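Local coordinates for glucoamylase (Thermoanaerobacterium thermosaccharolyticum, PDB 1LF6), which hydrolyses alpha-1,4-linked glucose units one after another from the non-reducing ends of starch-like chains, releasing beta-D-glucose, as a family 15 glycoside hydrolase, at residues Val186-Ser191 and Leu248-Ser253. Residues are numbered along the deposited sequence; the frame is centred on the assembly and turned at random.
Sequences VYTALS and LSFGQS. Unlike the reference sequence in segment 248-253: Gln252 (reference Gly).
Tyr187 and Gly251 pair through two backbone hydrogen bonds, Tyr187 N to Gly251 O at 2.8 Å and Gly251 N to Tyr187 O at 3.0 Å. Two residues further along, Ala189 and Ser249 repeat the exchange, so 186-191 and 248-251 run antiparallel with four N-H...O=C bonds between them. Packing is tightest at Tyr187: with CG beside the backbone N and anti to the carbonyl carbon (chi1 -64°), the ring lies over the backbone of Gln252 and Ser253, its CD2 3.3 Å from Ser253 N. Ser253 CA meets one ring face in a CH-pi contact, 3.7 Å from the centroid, and Gly251, without a side chain, adds no bulk beside the ring. Replacing Tyr187 with an alanine would probably uncover the backbone at Ser253 and open a gap beside the start of the helix. On the other face of the sheet, Thr188 and Phe250 form a non-hydrogen-bonded pair with side chains alongside each other, the Thr188 methyl CG2 meeting the Phe250 ring obliquely, 3.6 Å from CE1. Leu248 bends its CD1 toward the neighbouring strand, packing 3.6 Å from Ala189 O. In the N-terminal beta-sandwich domain of this bacterial glucoamylase, this face meets the second sheet: Leu248 packs on Val72 and Ile75 and Phe250 on Asp71 of strand 70-80, large apolar groups suiting the interior, while Thr188 OG1 bonds to Tyr155 OH of strand 150-157. Ala189 and Ser249 are covered by helix 254-266, whose Ala257 and Ala261 rest on these small residues. Ser253, at the N-cap of that helix, turns OG to Glu256 N. The loose side is Gln252, a glycine in the reference sequence, whose extended side chain points away into solvent and stays at least 5.5 Å from 186-191.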
loop_
_atom_site.group_PDB
_atom_site.type_symbol
_atom_site.label_atom_id
_atom_site.label_comp_id
_atom_site.label_asym_id
_atom_site.label_seq_id
_atom_site.Cartn_x
_atom_site.Cartn_y
_atom_site.Cartn_z
ATOM N N VAL A 186 -21.152 -11.487 -2.594
ATOM C CA VAL A 186 -19.845 -11.925 -3.070
ATOM C C VAL A 186 -19.617 -13.428 -2.953
ATOM O O VAL A 186 -19.676 -13.993 -1.863
ATOM C CB VAL A 186 -18.708 -11.195 -2.320
ATOM C CG1 VAL A 186 -17.355 -11.657 -2.851
ATOM C CG2 VAL A 186 -18.857 -9.693 -2.486
ATOM N N TYR A 187 -19.338 -14.068 -4.086
ATOM C CA TYR A 187 -19.096 -15.509 -4.126
ATOM C C TYR A 187 -17.714 -15.829 -4.685
ATOM O O TYR A 187 -17.218 -15.140 -5.578
ATOM C CB TYR A 187 -20.136 -16.206 -5.015
ATOM C CG TYR A 187 -21.566 -16.133 -4.531
ATOM C CD1 TYR A 187 -22.199 -17.258 -4.004
ATOM C CD2 TYR A 187 -22.296 -14.949 -4.627
ATOM C CE1 TYR A 187 -23.527 -17.209 -3.586
ATOM C CE2 TYR A 187 -23.625 -14.888 -4.210
ATOM C CZ TYR A 187 -24.233 -16.020 -3.692
ATOM O OH TYR A 187 -25.544 -15.954 -3.276
ATOM N N THR A 188 -17.105 -16.886 -4.162
ATOM C CA THR A 188 -15.804 -17.333 -4.635
ATOM C C THR A 188 -15.903 -18.814 -4.977
ATOM O O THR A 188 -16.645 -19.569 -4.340
ATOM C CB THR A 188 -14.694 -17.146 -3.577
ATOM O OG1 THR A 188 -14.881 -18.080 -2.503
ATOM C CG2 THR A 188 -14.717 -15.722 -3.032
ATOM N N ALA A 189 -15.149 -19.222 -5.989
ATOM C CA ALA A 189 -15.136 -20.608 -6.429
ATOM C C ALA A 189 -13.693 -21.067 -6.573
ATOM O O ALA A 189 -12.924 -20.488 -7.340
ATOM C CB ALA A 189 -15.865 -20.733 -7.762
ATOM N N LEU A 190 -13.327 -22.101 -5.823
ATOM C CA LEU A 190 -11.977 -22.645 -5.871
ATOM C C LEU A 190 -12.010 -23.925 -6.708
ATOM O O LEU A 190 -12.797 -24.828 -6.427
ATOM C CB LEU A 190 -11.496 -22.971 -4.458
ATOM C CG LEU A 190 -9.994 -23.040 -4.179
ATOM C CD1 LEU A 190 -9.774 -23.778 -2.874
ATOM C CD2 LEU A 190 -9.273 -23.750 -5.294
ATOM N N SER A 191 -11.159 -24.002 -7.726
ATOM C CA SER A 191 -11.119 -25.178 -8.592
ATOM C C SER A 191 -9.704 -25.660 -8.885
ATOM O O SER A 191 -8.724 -24.955 -8.636
ATOM C CB SER A 191 -11.839 -24.886 -9.911
ATOM O OG SER A 191 -11.181 -23.859 -10.633
ATOM N N LEU A 248 -9.033 -19.518 -8.629
ATOM C CA LEU A 248 -9.999 -18.927 -7.713
ATOM C C LEU A 248 -10.743 -17.835 -8.465
ATOM O O LEU A 248 -10.149 -16.837 -8.888
ATOM C CB LEU A 248 -9.297 -18.326 -6.495
ATOM C CG LEU A 248 -10.198 -17.572 -5.509
ATOM C CD1 LEU A 248 -11.169 -18.534 -4.842
ATOM C CD2 LEU A 248 -9.328 -16.877 -4.463
ATOM N N SER A 249 -12.045 -18.032 -8.642
ATOM C CA SER A 249 -12.860 -17.068 -9.359
ATOM C C SER A 249 -13.868 -16.384 -8.444
ATOM O O SER A 249 -14.187 -16.885 -7.362
ATOM C CB SER A 249 -13.571 -17.762 -10.525
ATOM O OG SER A 249 -12.620 -18.333 -11.409
ATOM N N PHE A 250 -14.365 -15.238 -8.896
ATOM C CA PHE A 250 -15.322 -14.447 -8.135
ATOM C C PHE A 250 -16.560 -14.132 -8.963
ATOM O O PHE A 250 -16.505 -14.099 -10.195
ATOM C CB PHE A 250 -14.669 -13.137 -7.689
ATOM C CG PHE A 250 -13.462 -13.328 -6.811
ATOM C CD1 PHE A 250 -13.565 -13.208 -5.430
ATOM C CD2 PHE A 250 -12.228 -13.648 -7.365
ATOM C CE1 PHE A 250 -12.455 -13.403 -4.612
ATOM C CE2 PHE A 250 -11.112 -13.846 -6.557
ATOM C CZ PHE A 250 -11.226 -13.723 -5.176
ATOM N N GLY A 251 -17.669 -13.892 -8.272
ATOM C CA GLY A 251 -18.914 -13.567 -8.940
ATOM C C GLY A 251 -19.949 -13.075 -7.946
ATOM O O GLY A 251 -19.731 -13.146 -6.738
ATOM N N GLN A 252 -21.072 -12.573 -8.450
ATOM C CA GLN A 252 -22.142 -12.079 -7.587
ATOM C C GLN A 252 -23.183 -13.180 -7.383
ATOM O O GLN A 252 -24.270 -12.945 -6.849
ATOM C CB GLN A 252 -22.797 -10.845 -8.214
ATOM C CG GLN A 252 -23.848 -10.169 -7.337
ATOM C CD GLN A 252 -24.555 -9.034 -8.054
ATOM O OE1 GLN A 252 -25.180 -9.237 -9.099
ATOM N NE2 GLN A 252 -24.464 -7.830 -7.495
ATOM N N SER A 253 -22.834 -14.385 -7.819
ATOM C CA SER A 253 -23.716 -15.540 -7.697
ATOM C C SER A 253 -22.909 -16.814 -7.894
ATOM O O SER A 253 -21.771 -16.772 -8.361
ATOM C CB SER A 253 -24.834 -15.475 -8.746
ATOM O OG SER A 253 -24.330 -15.669 -10.057
#